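Local coordinates for protein histidinol-phosphatase (Bordetella pertussis, PDB 3FVV) that probably hydrolyses histidinol phosphate to histidinol, the direct precursor of histidine, as a magnesium-dependent phosphatase of the HAD-like superfamily, at residues R5-D10 / A107-A112. Numbering follows the deposited sequence.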
loop_
_atom_site.group_PDB
_atom_site.type_symbol
_atom_site.label_atom_id
_atom_site.label_comp_id
_atom_site.label_asym_id
_atom_site.label_seq_id
_atom_site.Cartn_x
_atom_site.Cartn_y
_atom_site.Cartn_z
ATOM N N ARG A 5 21.798 1.353 2.204
ATOM C CA ARG A 5 20.659 1.331 3.115
ATOM C C ARG A 5 19.413 0.849 2.373
ATOM O O ARG A 5 19.356 0.884 1.142
ATOM C CB ARG A 5 20.468 2.687 3.762
ATOM C CG ARG A 5 21.866 3.211 4.306
ATOM C CD ARG A 5 21.818 4.605 4.777
ATOM N NE ARG A 5 21.044 5.424 3.841
ATOM C CZ ARG A 5 20.699 6.681 4.094
ATOM N NH1 ARG A 5 21.127 7.264 5.224
ATOM N NH2 ARG A 5 19.979 7.374 3.220
ATOM N N LEU A 6 18.451 0.353 3.130
ATOM C CA LEU A 6 17.162 -0.072 2.570
ATOM C C LEU A 6 16.133 0.978 2.996
ATOM O O LEU A 6 16.115 1.420 4.173
ATOM C CB LEU A 6 16.773 -1.412 3.137
ATOM C CG LEU A 6 15.501 -2.078 2.642
ATOM C CD1 LEU A 6 15.636 -2.428 1.205
ATOM C CD2 LEU A 6 15.266 -3.289 3.584
ATOM N N ALA A 7 15.270 1.353 2.057
ATOM C CA ALA A 7 14.204 2.257 2.383
ATOM C C ALA A 7 12.855 1.729 1.932
ATOM O O ALA A 7 12.581 1.606 0.724
ATOM C CB ALA A 7 14.509 3.683 1.712
ATOM N N LEU A 8 11.981 1.494 2.895
ATOM C CA LEU A 8 10.661 0.968 2.661
ATOM C C LEU A 8 9.631 2.058 2.976
ATOM O O LEU A 8 9.699 2.737 4.021
ATOM C CB LEU A 8 10.399 -0.239 3.577
ATOM C CG LEU A 8 11.486 -1.346 3.463
ATOM C CD1 LEU A 8 11.202 -2.479 4.512
ATOM C CD2 LEU A 8 11.628 -1.905 2.069
ATOM N N PHE A 9 8.654 2.165 2.084
ATOM C CA PHE A 9 7.567 3.099 2.216
ATOM C C PHE A 9 6.208 2.443 2.224
ATOM O O PHE A 9 5.851 1.739 1.306
ATOM C CB PHE A 9 7.654 4.100 1.079
ATOM C CG PHE A 9 8.967 4.742 0.971
ATOM C CD1 PHE A 9 9.275 5.836 1.760
ATOM C CD2 PHE A 9 9.918 4.236 0.114
ATOM C CE1 PHE A 9 10.492 6.429 1.675
ATOM C CE2 PHE A 9 11.155 4.827 -0.003
ATOM C CZ PHE A 9 11.438 5.952 0.758
ATOM N N ASP A 10 5.442 2.718 3.258
ATOM C CA ASP A 10 3.988 2.499 3.229
ATOM C C ASP A 10 3.358 3.457 2.198
ATOM O O ASP A 10 3.915 4.492 1.889
ATOM C CB ASP A 10 3.422 2.773 4.642
ATOM C CG ASP A 10 1.901 2.470 4.746
ATOM O OD1 ASP A 10 1.503 1.321 4.361
ATOM O OD2 ASP A 10 1.123 3.361 5.167
ATOM N N ALA A 107 20.321 8.838 -2.528
ATOM C CA ALA A 107 21.435 8.346 -1.690
ATOM C C ALA A 107 21.979 6.995 -2.151
ATOM O O ALA A 107 22.958 6.498 -1.614
ATOM C CB ALA A 107 21.013 8.283 -0.169
ATOM N N GLY A 108 21.330 6.383 -3.117
ATOM C CA GLY A 108 21.657 5.032 -3.520
ATOM C C GLY A 108 20.859 3.970 -2.765
ATOM O O GLY A 108 21.170 2.819 -2.858
ATOM N N ASP A 109 19.872 4.341 -1.973
ATOM C CA ASP A 109 19.180 3.362 -1.140
ATOM C C ASP A 109 18.429 2.390 -2.048
ATOM O O ASP A 109 18.047 2.756 -3.166
ATOM C CB ASP A 109 18.259 4.042 -0.126
ATOM C CG ASP A 109 19.043 4.893 0.917
ATOM O OD1 ASP A 109 20.316 4.759 0.917
ATOM O OD2 ASP A 109 18.390 5.654 1.726
ATOM N N LEU A 110 18.281 1.142 -1.614
ATOM C CA LEU A 110 17.350 0.206 -2.256
ATOM C C LEU A 110 15.932 0.558 -1.770
ATOM O O LEU A 110 15.671 0.440 -0.609
ATOM C CB LEU A 110 17.689 -1.242 -1.901
ATOM C CG LEU A 110 16.714 -2.302 -2.429
ATOM C CD1 LEU A 110 16.614 -2.174 -3.960
ATOM C CD2 LEU A 110 17.092 -3.752 -1.939
ATOM N N CYS A 111 15.040 0.971 -2.655
ATOM C CA CYS A 111 13.707 1.508 -2.272
ATOM C C CYS A 111 12.552 0.626 -2.783
ATOM O O CYS A 111 12.565 0.174 -3.911
ATOM C CB CYS A 111 13.504 2.915 -2.833
ATOM S SG CYS A 111 14.710 4.081 -2.199
ATOM N N ALA A 112 11.548 0.430 -1.909
ATOM C CA ALA A 112 10.383 -0.393 -2.176
ATOM C C ALA A 112 9.170 0.251 -1.508
ATOM O O ALA A 112 9.252 0.813 -0.371
ATOM C CB ALA A 112 10.574 -1.824 -1.605
HETATM O O HOH W 1 22.447 3.569 0.357
#
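Arg5 and Asp109 join side chains beside two parallel strands of the HAD-type Rossmann-like sheet, 5-9 and 110-112, whose axes lie 4.7 Å and 13° apart; Asp109 sits just ahead of the second. The arginine engages the carboxylate side-on: Arg5 NE reaches Asp109 OD1 at 3.1 Å, nearly within the guanidinium plane, and Arg5 NH2 makes the salt bridge to Asp109 OD2 at 2.8 Å, on the syn lone pair of OD2. The two planes are nevertheless turned 54° against each other, so the grip is twisted, not coplanar. A bend at chi3 brings the guanidinium edge, with NE and NH2, to the carboxylate, whose OD2 is also held by His104 of helix 95-106. Four backbone bonds zip the strands together, the straightest running from Ala7 N to Leu110 O (2.8 Å, 175°). Leu6 and Leu110 lie side by side on one face, both with CG anti to the backbone N, and Leu6 CD1 meets Leu110 CD2 at 3.7 Å; Trp167 of helix 158-170 packs on both. Further along that face Leu8 CD2 touches Ala112 CB. On the other face, beneath helix 95-106, Ala7 CB meets Cys111 SG at 3.9 Å, while Phe9 presents its ring edge, through CE2, to Cys111 CB. Strand 5-9 leads to Asp10, whose place in a DLDHT sequence is consistent with the nucleophilic aspartate of HAD hydrolases. At the other end a water accepts from Arg5 N and donates to Asp109 OD1.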